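Local coordinates for ScaE cell-surface anchored scaffoldin protein (Ruminococcus flavefaciens, PDB 2ZF9), which probably holds dockerin-bearing cellulosomal scaffoldins at the bacterial cell surface through this module, a type III cohesin, at residues A90-A93 with A94-L97; A104-D107 with N108-F111; T114-S117 with T118-K122; F159-V162 with K163-E167. One frame throughout, in Å; residues are numbered along the deposited sequence.

How the interactions relate
Three of the four contacts cluster at one end of the cohesin module. Interactions 1 and 3 have centres about 9 Å apart and touch: Ala93 O lies 3.0 Å from Lys122 N, a probable hydrogen bond, and Leu97 packs on Asn120 and Gly121. Interaction 3 meets interaction 4, centres about 11 Å apart, through Asn119 OD1, which is 2.8 Å from Val162 N, probably also hydrogen-bonded. Interactions 1 and 4 do not touch. Interaction 2 stands apart, its centre 21 to 26 Å from the others; strand 109-115 leads from its hairpin turn to the loop of interaction 3. None of the four includes a bound ligand.

Interaction 1: A90-A93 with A94-L97; sequences AGRA and ARLL
Arg92 and Arg95 lay their guanidinium groups flat on one another where strand 89-90 of the cohesin runs out into a short 3-10 turn, followed by a type I beta turn from Ala94 to Leu97. The two planes are only 16° from parallel, with centres 3.9 Å apart. Arg92 NH1 sits over the middle of the Arg95 group, while Arg95 CD comes over the opposing face of Arg92 near its rim. This is a stack of like charges, NH2 of Arg92 being 3.4 Å from NE of Arg95, so some repulsion is likely to offset the gain from flat packing. The Arg95 chain starts between its own backbone N and carbonyl carbon (chi1 62°) and then runs extended to NE, which carries its head back over Arg92; the Arg92 chain bends at chi3 to meet it. The carbonyl of Arg92 holds the Arg95 head in place: Arg92 O accepts from Arg95 N and, at 2.9 Å, from Arg95 NH1, the two donors arriving from opposite faces of the carbonyl plane. One residue earlier, Ala94 N is bonded to Gly91 O. On the inner side, the methyl of Ala90 meets that of Ala94 at 4.1 Å, and strand 124-132 covers both, Trp127 lying against Ala90 and Leu126 against Ala94. Lys100 NZ donates to the carbonyl oxygens of Ala94 and Leu97, tying the beta turn to the next strand. A water joins the two turns, giving a hydrogen to Ala93 O at 2.8 Å and accepting one from Leu96 N at 2.9 Å.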
ATOM      1  N   ALA A  90       1.167  -9.843  -7.097  1.00 19.08           N
ATOM      2  CA  ALA A  90       0.227 -10.117  -6.003  1.00 19.81           C
ATOM      3  C   ALA A  90       0.762 -11.182  -5.048  1.00 23.56           C
ATOM      4  O   ALA A  90       1.381 -12.164  -5.472  1.00 20.89           O
ATOM      5  CB  ALA A  90      -1.154 -10.550  -6.575  1.00 20.15           C
ATOM      6  N   GLY A  91       0.523 -10.991  -3.752  1.00 20.88           N
ATOM      7  CA  GLY A  91       0.994 -11.951  -2.744  1.00 19.74           C
ATOM      8  C   GLY A  91      -0.133 -12.836  -2.231  1.00 19.73           C
ATOM      9  O   GLY A  91      -1.271 -12.847  -2.776  1.00 19.34           O
ATOM     10  N   ARG A  92       0.160 -13.546  -1.154  1.00 20.49           N
ATOM     11  CA  ARG A  92      -0.791 -14.492  -0.548  1.00 21.69           C
ATOM     12  C   ARG A  92      -2.104 -13.897  -0.104  1.00 21.22           C
ATOM     13  O   ARG A  92      -3.109 -14.579  -0.163  1.00 20.03           O
ATOM     14  CB  ARG A  92      -0.164 -15.226   0.645  1.00 21.89           C
ATOM     15  CG  ARG A  92       0.770 -16.333   0.207  1.00 33.83           C
ATOM     16  CD  ARG A  92       0.798 -17.466   1.230  1.00 45.03           C
ATOM     17  NE  ARG A  92      -0.001 -18.587   0.748  1.00 50.21           N
ATOM     18  CZ  ARG A  92      -1.011 -19.144   1.403  1.00 46.08           C
ATOM     19  NH1 ARG A  92      -1.361 -18.733   2.616  1.00 47.12           N
ATOM     20  NH2 ARG A  92      -1.653 -20.142   0.840  1.00 52.67           N
ATOM     21  N   ALA A  93      -2.116 -12.647   0.365  1.00 19.63           N
ATOM     22  CA  ALA A  93      -3.390 -12.019   0.734  1.00 20.62           C
ATOM     23  C   ALA A  93      -4.391 -11.972  -0.435  1.00 16.91           C
ATOM     24  O   ALA A  93      -5.594 -11.961  -0.216  1.00 17.35           O
ATOM     25  CB  ALA A  93      -3.155 -10.603   1.286  1.00 21.31           C
ATOM     26  N   ALA A  94      -3.886 -11.871  -1.667  1.00 17.64           N
ATOM     27  CA  ALA A  94      -4.743 -11.767  -2.855  1.00 18.28           C
ATOM     28  C   ALA A  94      -4.963 -13.097  -3.598  1.00 17.72           C
ATOM     29  O   ALA A  94      -5.479 -13.106  -4.713  1.00 18.60           O
ATOM     30  CB  ALA A  94      -4.191 -10.688  -3.819  1.00 17.41           C
ATOM     31  N   ARG A  95      -4.574 -14.217  -2.980  1.00 18.32           N
ATOM     32  CA  ARG A  95      -4.466 -15.509  -3.714  1.00 18.15           C
ATOM     33  C   ARG A  95      -5.799 -16.000  -4.238  1.00 18.64           C
ATOM     34  O   ARG A  95      -5.841 -16.661  -5.268  1.00 20.19           O
ATOM     35  CB  ARG A  95      -3.805 -16.611  -2.857  1.00 16.90           C
ATOM     36  CG  ARG A  95      -4.607 -16.958  -1.597  1.00 17.39           C
ATOM     37  CD  ARG A  95      -3.839 -17.979  -0.755  1.00 18.10           C
ATOM     38  NE  ARG A  95      -4.575 -18.436   0.431  1.00 22.87           N
ATOM     39  CZ  ARG A  95      -4.607 -17.796   1.595  1.00 23.90           C
ATOM     40  NH1 ARG A  95      -3.966 -16.625   1.760  1.00 19.40           N
ATOM     41  NH2 ARG A  95      -5.255 -18.334   2.609  1.00 22.21           N
ATOM     42  N   LEU A  96      -6.895 -15.663  -3.552  1.00 19.02           N
ATOM     43  CA  LEU A  96      -8.230 -16.054  -4.007  1.00 19.62           C
ATOM     44  C   LEU A  96      -8.951 -14.965  -4.796  1.00 20.98           C
ATOM     45  O   LEU A  96      -9.979 -15.242  -5.407  1.00 18.52           O
ATOM     46  CB  LEU A  96      -9.119 -16.428  -2.817  1.00 21.83           C
ATOM     47  CG  LEU A  96      -8.546 -17.446  -1.826  1.00 22.41           C
ATOM     48  CD1 LEU A  96      -9.592 -17.686  -0.733  1.00 25.97           C
ATOM     49  CD2 LEU A  96      -8.112 -18.757  -2.542  1.00 26.67           C
ATOM     50  N   LEU A  97      -8.446 -13.722  -4.778  1.00 17.99           N
ATOM     51  CA  LEU A  97      -9.137 -12.648  -5.520  1.00 15.85           C
ATOM     52  C   LEU A  97      -9.063 -12.924  -7.008  1.00 17.51           C
ATOM     53  O   LEU A  97      -8.009 -13.277  -7.513  1.00 17.92           O
ATOM     54  CB  LEU A  97      -8.560 -11.264  -5.166  1.00 15.51           C
ATOM     55  CG  LEU A  97      -8.670 -10.921  -3.676  1.00 11.70           C
ATOM     56  CD1 LEU A  97      -7.805  -9.699  -3.360  1.00 19.04           C
ATOM     57  CD2 LEU A  97     -10.097 -10.651  -3.237  1.00 18.06           C
TER
HETATM   58  O   HOH W   1      -7.344 -13.809  -1.379  1.00 16.02           O

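Interaction 2: A104-D107 with N108-F111; sequences ADTD and NSFF
Asp105-Thr106 and Ser109-Phe110 face each other across the tight turn of the hairpin made by strands 99-106 and 109-115, whose short segments run at 143° to one another. Thr106 and Ser109 form the last antiparallel hydrogen-bonded pair, with Thr106 N to Ser109 O at 3.1 Å and Ser109 N to Thr106 O at 3.3 Å. Ala104 pairs with Phe110, so the register slips by one residue and a beta bulge falls at Asp105. The side chain of Asp105 turns toward the partner strand, CG anti to the backbone N (chi1 -172°), and brings OD2 to Ser109 OG. The serine hydroxyl donates to it at 2.8 Å, meeting the carboxylate from above its plane, 49° out. Thr106 OG1 lies 2.6 Å from Ser109 OG, while Asn108, alongside the threonine, sends its ND2 to Phe73 O of strand 66-73. An alanine in place of Asp105 is likely to leave the Ser109 hydroxyl without its carboxylate acceptor and the bulge without its side-chain tie to the partner strand. Phe110 points to the opposite face and meets Phe129 edge-to-face. With its proton given to Asp105, Ser109 OG can act as an acceptor, and takes a weak bond from Thr106 N; Thr106 OG1 may use it too, or else Asn108 OD1, weakly, at 3.3 Å. The carboxylate thus probably orders the hydroxyls beside the turn.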
ATOM      1  N   ALA A 104       1.097   1.366 -14.279  1.00 20.39           N
ATOM      2  CA  ALA A 104       1.815   2.628 -14.133  1.00 21.50           C
ATOM      3  C   ALA A 104       0.867   3.740 -13.730  1.00 21.95           C
ATOM      4  O   ALA A 104      -0.329   3.710 -14.090  1.00 21.08           O
ATOM      5  CB  ALA A 104       2.543   2.993 -15.488  1.00 23.02           C
ATOM      6  N   ASP A 105       1.399   4.715 -12.980  1.00 18.13           N
ATOM      7  CA  ASP A 105       0.663   5.918 -12.589  1.00 20.71           C
ATOM      8  C   ASP A 105       1.516   7.158 -12.937  1.00 23.18           C
ATOM      9  O   ASP A 105       1.317   7.764 -13.984  1.00 23.51           O
ATOM     10  CB  ASP A 105       0.274   5.874 -11.090  1.00 19.29           C
ATOM     11  CG  ASP A 105      -0.662   7.021 -10.684  1.00 27.31           C
ATOM     12  OD1 ASP A 105      -1.357   7.591 -11.557  1.00 31.69           O
ATOM     13  OD2 ASP A 105      -0.672   7.366  -9.488  1.00 26.37           O
ATOM     14  N   THR A 106       2.465   7.522 -12.077  1.00 26.00           N
ATOM     15  CA  THR A 106       3.385   8.639 -12.353  1.00 28.74           C
ATOM     16  C   THR A 106       4.802   8.135 -12.196  1.00 29.80           C
ATOM     17  O   THR A 106       5.001   6.978 -11.831  1.00 25.97           O
ATOM     18  CB  THR A 106       3.169   9.840 -11.384  1.00 30.04           C
ATOM     19  OG1 THR A 106       3.490   9.452 -10.036  1.00 25.95           O
ATOM     20  CG2 THR A 106       1.724  10.315 -11.401  1.00 28.97           C
ATOM     21  N   ASP A 107       5.796   9.009 -12.417  1.00 29.19           N
ATOM     22  CA  ASP A 107       7.186   8.628 -12.190  1.00 31.38           C
ATOM     23  C   ASP A 107       7.486   8.224 -10.766  1.00 26.49           C
ATOM     24  O   ASP A 107       8.445   7.501 -10.537  1.00 30.74           O
ATOM     25  CB  ASP A 107       8.149   9.732 -12.620  1.00 35.28           C
ATOM     26  CG  ASP A 107       8.008  10.053 -14.082  1.00 47.84           C
ATOM     27  OD1 ASP A 107       7.502  11.164 -14.389  1.00 52.12           O
ATOM     28  OD2 ASP A 107       8.332   9.150 -14.897  1.00 47.47           O
ATOM     29  N   ASN A 108       6.694   8.671  -9.800  1.00 24.19           N
ATOM     30  CA  ASN A 108       6.952   8.194  -8.438  1.00 22.49           C
ATOM     31  C   ASN A 108       5.731   7.508  -7.781  1.00 20.05           C
ATOM     32  O   ASN A 108       5.549   7.583  -6.577  1.00 21.01           O
ATOM     33  CB  ASN A 108       7.531   9.315  -7.556  1.00 21.28           C
ATOM     34  CG  ASN A 108       6.492  10.326  -7.174  1.00 23.52           C
ATOM     35  OD1 ASN A 108       5.698  10.734  -8.014  1.00 22.33           O
ATOM     36  ND2 ASN A 108       6.447  10.696  -5.896  1.00 22.37           N
ATOM     37  N   SER A 109       4.925   6.797  -8.571  1.00 19.54           N
ATOM     38  CA  SER A 109       3.742   6.121  -8.019  1.00 20.48           C
ATOM     39  C   SER A 109       3.224   5.057  -8.991  1.00 21.77           C
ATOM     40  O   SER A 109       3.400   5.176 -10.218  1.00 19.98           O
ATOM     41  CB  SER A 109       2.631   7.149  -7.706  1.00 15.66           C
ATOM     42  OG  SER A 109       2.055   7.681  -8.882  1.00 18.68           O
ATOM     43  N   PHE A 110       2.552   4.052  -8.440  1.00 19.41           N
ATOM     44  CA  PHE A 110       1.840   3.082  -9.268  1.00 17.60           C
ATOM     45  C   PHE A 110       0.486   2.737  -8.630  1.00 17.34           C
ATOM     46  O   PHE A 110       0.211   3.042  -7.471  1.00 19.31           O
ATOM     47  CB  PHE A 110       2.712   1.817  -9.562  1.00 15.84           C
ATOM     48  CG  PHE A 110       3.070   1.002  -8.338  1.00 16.63           C
ATOM     49  CD1 PHE A 110       4.180   1.351  -7.542  1.00 17.26           C
ATOM     50  CD2 PHE A 110       2.315  -0.124  -7.985  1.00 16.41           C
ATOM     51  CE1 PHE A 110       4.541   0.624  -6.411  1.00 16.99           C
ATOM     52  CE2 PHE A 110       2.666  -0.890  -6.845  1.00 17.96           C
ATOM     53  CZ  PHE A 110       3.775  -0.536  -6.054  1.00 14.04           C
ATOM     54  N   PHE A 111      -0.365   2.127  -9.418  1.00 16.96           N
ATOM     55  CA  PHE A 111      -1.720   1.836  -8.990  1.00 19.29           C
ATOM     56  C   PHE A 111      -1.923   0.337  -8.992  1.00 16.81           C
ATOM     57  O   PHE A 111      -1.480  -0.372  -9.925  1.00 17.96           O
ATOM     58  CB  PHE A 111      -2.731   2.511  -9.932  1.00 15.31           C
ATOM     59  CG  PHE A 111      -4.182   2.173  -9.622  1.00 20.13           C
ATOM     60  CD1 PHE A 111      -4.755   2.542  -8.396  1.00 17.04           C
ATOM     61  CD2 PHE A 111      -4.967   1.525 -10.566  1.00 19.74           C
ATOM     62  CE1 PHE A 111      -6.111   2.258  -8.108  1.00 16.26           C
ATOM     63  CE2 PHE A 111      -6.306   1.229 -10.318  1.00 24.57           C
ATOM     64  CZ  PHE A 111      -6.894   1.597  -9.108  1.00 15.08           C
TER

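Interaction 3: T114-S117 with T118-K122; sequences TGSS and TNNGK
A single direct side-chain hydrogen bond spans the loop that leaves strand 109-115: Ser116 OG donates to Asn120 OD1 at 2.9 Å, across a bend that includes an inverse gamma turn centred on Asn119. The hydroxyl lies only 17° from the plane of the amide carbonyl. Ser116 holds OG anti to its backbone N (chi1 -153°), reaching over the loop, while the Asn120 side chain folds back, its CG lodged between backbone N and carbonyl carbon (chi1 58°). Farther out, a water closes a second bridge: it donates to Ser117 OG at 2.8 Å and lies 2.7 Å from Thr118 OG1, with Glu98 OE2 as a further partner of the serine hydroxyl. Replacing Asn120 by a leucine would probably leave the Ser116 hydroxyl without its acceptor across the bend and the loop less firmly drawn together. The C-terminal side is held separately: Lys122 NZ forms a salt bridge with Asp62, and Gly121 bonds through its backbone to Asp62 and Tyr64. Ser116 OG gives its proton to Asn120 and, as an acceptor, receives a weak bond from Glu98 N; the one hydroxyl so joins the two ends of the bend and reaches, weakly, the Glu98 backbone.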
ATOM      1  N   THR A 114      -7.813  -4.785  -7.145  1.00 16.28           N
ATOM      2  CA  THR A 114      -8.259  -6.180  -7.014  1.00 16.52           C
ATOM      3  C   THR A 114      -9.779  -6.173  -7.045  1.00 17.60           C
ATOM      4  O   THR A 114     -10.437  -5.156  -6.763  1.00 17.95           O
ATOM      5  CB  THR A 114      -7.817  -6.859  -5.690  1.00 17.44           C
ATOM      6  OG1 THR A 114      -8.490  -6.238  -4.579  1.00 14.25           O
ATOM      7  CG2 THR A 114      -6.272  -6.829  -5.485  1.00 14.04           C
ATOM      8  N   GLY A 115     -10.328  -7.322  -7.385  1.00 17.13           N
ATOM      9  CA  GLY A 115     -11.780  -7.510  -7.380  1.00 16.72           C
ATOM     10  C   GLY A 115     -12.054  -8.979  -7.232  1.00 17.12           C
ATOM     11  O   GLY A 115     -11.158  -9.790  -7.417  1.00 18.00           O
ATOM     12  N   SER A 116     -13.308  -9.329  -6.926  1.00 18.23           N
ATOM     13  CA  SER A 116     -13.705 -10.719  -6.831  1.00 18.62           C
ATOM     14  C   SER A 116     -15.236 -10.791  -6.745  1.00 20.90           C
ATOM     15  O   SER A 116     -15.913  -9.756  -6.532  1.00 22.39           O
ATOM     16  CB  SER A 116     -13.108 -11.343  -5.573  1.00 16.43           C
ATOM     17  OG  SER A 116     -12.944 -12.731  -5.773  1.00 20.26           O
ATOM     18  N   SER A 117     -15.774 -11.996  -6.898  1.00 21.20           N
ATOM     19  CA  SER A 117     -17.236 -12.179  -6.883  1.00 21.98           C
ATOM     20  C   SER A 117     -17.741 -12.439  -5.469  1.00 21.77           C
ATOM     21  O   SER A 117     -18.931 -12.337  -5.227  1.00 22.55           O
ATOM     22  CB  SER A 117     -17.659 -13.326  -7.819  1.00 24.33           C
ATOM     23  OG  SER A 117     -17.014 -14.538  -7.443  1.00 29.89           O
ATOM     24  N   THR A 118     -16.840 -12.764  -4.545  1.00 19.41           N
ATOM     25  CA  THR A 118     -17.175 -12.937  -3.116  1.00 19.99           C
ATOM     26  C   THR A 118     -16.055 -12.272  -2.286  1.00 21.02           C
ATOM     27  O   THR A 118     -15.008 -11.936  -2.825  1.00 19.19           O
ATOM     28  CB  THR A 118     -17.220 -14.431  -2.675  1.00 20.13           C
ATOM     29  OG1 THR A 118     -15.918 -15.010  -2.865  1.00 24.95           O
ATOM     30  CG2 THR A 118     -18.246 -15.242  -3.479  1.00 28.02           C
ATOM     31  N   ASN A 119     -16.278 -12.106  -0.981  1.00 18.48           N
ATOM     32  CA  ASN A 119     -15.313 -11.445  -0.122  1.00 18.48           C
ATOM     33  C   ASN A 119     -14.222 -12.417   0.309  1.00 20.08           C
ATOM     34  O   ASN A 119     -14.134 -12.807   1.478  1.00 23.50           O
ATOM     35  CB  ASN A 119     -16.004 -10.799   1.091  1.00 16.92           C
ATOM     36  CG  ASN A 119     -16.940  -9.696   0.685  1.00 19.83           C
ATOM     37  OD1 ASN A 119     -16.597  -8.879  -0.169  1.00 16.73           O
ATOM     38  ND2 ASN A 119     -18.138  -9.649   1.299  1.00 16.22           N
ATOM     39  N   ASN A 120     -13.398 -12.821  -0.648  1.00 19.99           N
ATOM     40  CA  ASN A 120     -12.363 -13.785  -0.355  1.00 19.67           C
ATOM     41  C   ASN A 120     -10.937 -13.219  -0.329  1.00 18.22           C
ATOM     42  O   ASN A 120      -9.961 -13.963  -0.401  1.00 18.40           O
ATOM     43  CB  ASN A 120     -12.502 -15.043  -1.264  1.00 19.45           C
ATOM     44  CG  ASN A 120     -12.447 -14.724  -2.734  1.00 20.72           C
ATOM     45  OD1 ASN A 120     -12.219 -13.573  -3.122  1.00 22.18           O
ATOM     46  ND2 ASN A 120     -12.646 -15.751  -3.586  1.00 21.77           N
ATOM     47  N   GLY A 121     -10.806 -11.907  -0.140  1.00 18.64           N
ATOM     48  CA  GLY A 121      -9.506 -11.376   0.264  1.00 17.33           C
ATOM     49  C   GLY A 121      -9.058 -11.933   1.623  1.00 20.06           C
ATOM     50  O   GLY A 121      -9.889 -12.250   2.480  1.00 21.37           O
ATOM     51  N   LYS A 122      -7.748 -12.028   1.816  1.00 18.11           N
ATOM     52  CA  LYS A 122      -7.148 -12.533   3.055  1.00 17.49           C
ATOM     53  C   LYS A 122      -6.168 -11.512   3.648  1.00 19.88           C
ATOM     54  O   LYS A 122      -5.877 -10.479   3.044  1.00 19.02           O
ATOM     55  CB  LYS A 122      -6.393 -13.848   2.758  1.00 18.04           C
ATOM     56  CG  LYS A 122      -7.269 -14.995   2.186  1.00 18.75           C
ATOM     57  CD  LYS A 122      -8.264 -15.491   3.264  1.00 19.69           C
ATOM     58  CE  LYS A 122      -8.889 -16.853   2.873  1.00 22.05           C
ATOM     59  NZ  LYS A 122      -9.900 -17.251   3.918  1.00 29.16           N
TER
HETATM   60  O   HOH W   2     -15.587 -15.773  -5.390  1.00 39.57           O

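Interaction 4: F159-V162 with K163-E167; sequences FTNV and KKDEE
Asn161 and Lys164 face each other, CA atoms 5.4 Å apart, where the chain turns from strand 158-160 into helix 166-178, with Lys164 in a left-handed backbone conformation. The Asn161 amide spans this turn. Its OD1 takes a weak bond from Lys164 N at 2.9 Å, the same N-H also reaching weakly to Asn161 O. Its ND2 donates almost straight (170°) to Asp165 OD1 at 2.9 Å. The donor bond lies in the amide plane and meets the carboxylate on its syn side but 34° out of its plane, the two planes standing 70° apart. ND2 has a second acceptor in a water, at 3.0 Å, which in turn donates to Glu167 OE2 at 2.6 Å. One residue before Asn161, the methyl of Thr160 packs against the Lys164 chain, CG2 to CG 3.8 Å, the two side chains crossing at about a right angle. Asn119 OD1 accepts from Val162 N and joins the neighbouring loop to the turn. Asp165 OD1 also accepts from Gly168 N, so the asparagine steadies a carboxylate already engaged with the helix end: a classic N-cap, here starting the helix of this cohesin.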
ATOM      1  N   PHE A 159     -11.235   0.335  -0.708  1.00 15.36           N
ATOM      2  CA  PHE A 159     -10.913  -0.861   0.055  1.00 16.60           C
ATOM      3  C   PHE A 159     -12.206  -1.323   0.698  1.00 17.66           C
ATOM      4  O   PHE A 159     -12.598  -0.799   1.744  1.00 15.87           O
ATOM      5  CB  PHE A 159      -9.848  -0.627   1.132  1.00 16.54           C
ATOM      6  CG  PHE A 159      -9.319  -1.922   1.685  1.00 18.41           C
ATOM      7  CD1 PHE A 159      -8.182  -2.486   1.157  1.00 12.38           C
ATOM      8  CD2 PHE A 159     -10.010  -2.614   2.682  1.00 17.22           C
ATOM      9  CE1 PHE A 159      -7.712  -3.750   1.608  1.00 15.41           C
ATOM     10  CE2 PHE A 159      -9.527  -3.855   3.152  1.00 19.14           C
ATOM     11  CZ  PHE A 159      -8.389  -4.419   2.587  1.00 15.96           C
ATOM     12  N   THR A 160     -12.886  -2.273   0.065  1.00 17.22           N
ATOM     13  CA  THR A 160     -14.310  -2.468   0.369  1.00 17.93           C
ATOM     14  C   THR A 160     -14.732  -3.870  -0.042  1.00 18.59           C
ATOM     15  O   THR A 160     -13.887  -4.659  -0.469  1.00 16.32           O
ATOM     16  CB  THR A 160     -15.218  -1.351  -0.295  1.00 17.22           C
ATOM     17  OG1 THR A 160     -16.516  -1.350   0.308  1.00 18.57           O
ATOM     18  CG2 THR A 160     -15.310  -1.470  -1.841  1.00 20.29           C
ATOM     19  N   ASN A 161     -16.017  -4.188   0.151  1.00 17.85           N
ATOM     20  CA  ASN A 161     -16.511  -5.554  -0.056  1.00 17.69           C
ATOM     21  C   ASN A 161     -17.313  -5.662  -1.358  1.00 20.13           C
ATOM     22  O   ASN A 161     -17.509  -4.643  -2.036  1.00 17.43           O
ATOM     23  CB  ASN A 161     -17.291  -6.053   1.187  1.00 18.54           C
ATOM     24  CG  ASN A 161     -18.483  -5.175   1.552  1.00 22.19           C
ATOM     25  OD1 ASN A 161     -18.906  -4.324   0.770  1.00 19.83           O
ATOM     26  ND2 ASN A 161     -19.033  -5.390   2.750  1.00 20.85           N
ATOM     27  N   VAL A 162     -17.784  -6.846  -1.741  1.00 18.35           N
ATOM     28  CA  VAL A 162     -18.422  -6.927  -3.059  0.50 21.75           C
ATOM     29  C   VAL A 162     -19.721  -6.113  -3.144  1.00 24.34           C
ATOM     30  O   VAL A 162     -19.989  -5.512  -4.181  1.00 25.46           O
ATOM     31  CB  VAL A 162     -18.604  -8.372  -3.622  0.50 21.25           C
ATOM     32  CG1 VAL A 162     -17.272  -9.107  -3.676  0.50 20.52           C
ATOM     33  CG2 VAL A 162     -19.611  -9.163  -2.830  0.50 21.60           C
ATOM     34  N   LYS A 163     -20.499  -6.044  -2.063  1.00 23.06           N
ATOM     35  CA  LYS A 163     -21.772  -5.325  -2.155  1.00 25.52           C
ATOM     36  C   LYS A 163     -21.689  -3.810  -1.973  1.00 26.29           C
ATOM     37  O   LYS A 163     -22.623  -3.081  -2.324  1.00 26.30           O
ATOM     38  CB  LYS A 163     -22.760  -5.892  -1.167  1.00 28.94           C
ATOM     39  CG  LYS A 163     -23.402  -7.177  -1.648  1.00 32.90           C
ATOM     40  CD  LYS A 163     -24.236  -7.770  -0.538  1.00 37.67           C
ATOM     41  CE  LYS A 163     -24.975  -9.019  -1.021  1.00 37.71           C
ATOM     42  NZ  LYS A 163     -25.894  -9.442   0.078  1.00 44.21           N
ATOM     43  N   LYS A 164     -20.578  -3.348  -1.403  1.00 26.94           N
ATOM     44  CA  LYS A 164     -20.433  -1.963  -0.948  1.00 27.21           C
ATOM     45  C   LYS A 164     -21.602  -1.525  -0.092  1.00 27.30           C
ATOM     46  O   LYS A 164     -22.189  -0.475  -0.311  1.00 31.74           O
ATOM     47  CB  LYS A 164     -20.231  -1.022  -2.132  1.00 30.36           C
ATOM     48  CG  LYS A 164     -18.928  -1.219  -2.836  1.00 32.22           C
ATOM     49  CD  LYS A 164     -18.575   0.020  -3.638  1.00 43.48           C
ATOM     50  CE  LYS A 164     -18.315   1.219  -2.724  1.00 36.38           C
ATOM     51  NZ  LYS A 164     -17.800   2.426  -3.449  1.00 39.64           N
ATOM     52  N   ASP A 165     -21.939  -2.342   0.892  1.00 24.04           N
ATOM     53  CA  ASP A 165     -22.959  -1.997   1.858  1.00 25.55           C
ATOM     54  C   ASP A 165     -22.353  -1.143   2.976  1.00 26.22           C
ATOM     55  O   ASP A 165     -21.218  -0.679   2.868  1.00 24.24           O
ATOM     56  CB  ASP A 165     -23.603  -3.285   2.429  1.00 25.72           C
ATOM     57  CG  ASP A 165     -22.575  -4.268   3.010  1.00 28.95           C
ATOM     58  OD1 ASP A 165     -21.437  -3.841   3.280  1.00 22.28           O
ATOM     59  OD2 ASP A 165     -22.899  -5.474   3.221  1.00 27.60           O
ATOM     60  N   GLU A 166     -23.098  -0.936   4.057  1.00 23.82           N
ATOM     61  CA  GLU A 166     -22.650  -0.067   5.129  1.00 25.15           C
ATOM     62  C   GLU A 166     -21.342  -0.595   5.719  1.00 19.88           C
ATOM     63  O   GLU A 166     -20.455   0.177   6.027  1.00 17.07           O
ATOM     64  CB  GLU A 166     -23.719   0.036   6.233  1.00 26.17           C
ATOM     65  CG  GLU A 166     -23.441   1.134   7.269  1.00 29.54           C
ATOM     66  CD  GLU A 166     -24.290   0.996   8.539  1.00 32.05           C
ATOM     67  OE1 GLU A 166     -24.919  -0.060   8.740  1.00 41.58           O
ATOM     68  OE2 GLU A 166     -24.292   1.940   9.347  1.00 43.98           O
ATOM     69  N   GLU A 167     -21.244  -1.909   5.876  1.00 21.25           N
ATOM     70  CA  GLU A 167     -20.041  -2.511   6.423  1.00 22.27           C
ATOM     71  C   GLU A 167     -18.852  -2.228   5.493  1.00 19.34           C
ATOM     72  O   GLU A 167     -17.760  -2.010   5.974  1.00 18.08           O
ATOM     73  CB  GLU A 167     -20.200  -4.037   6.636  1.00 19.44           C
ATOM     74  CG  GLU A 167     -18.863  -4.755   7.030  1.00 20.22           C
ATOM     75  CD  GLU A 167     -19.042  -6.232   7.430  1.00 27.90           C
ATOM     76  OE1 GLU A 167     -19.902  -6.517   8.299  1.00 33.04           O
ATOM     77  OE2 GLU A 167     -18.310  -7.101   6.897  1.00 23.59           O
TER
HETATM   78  O   HOH W   3     -17.604  -7.374   4.437  1.00 19.93           O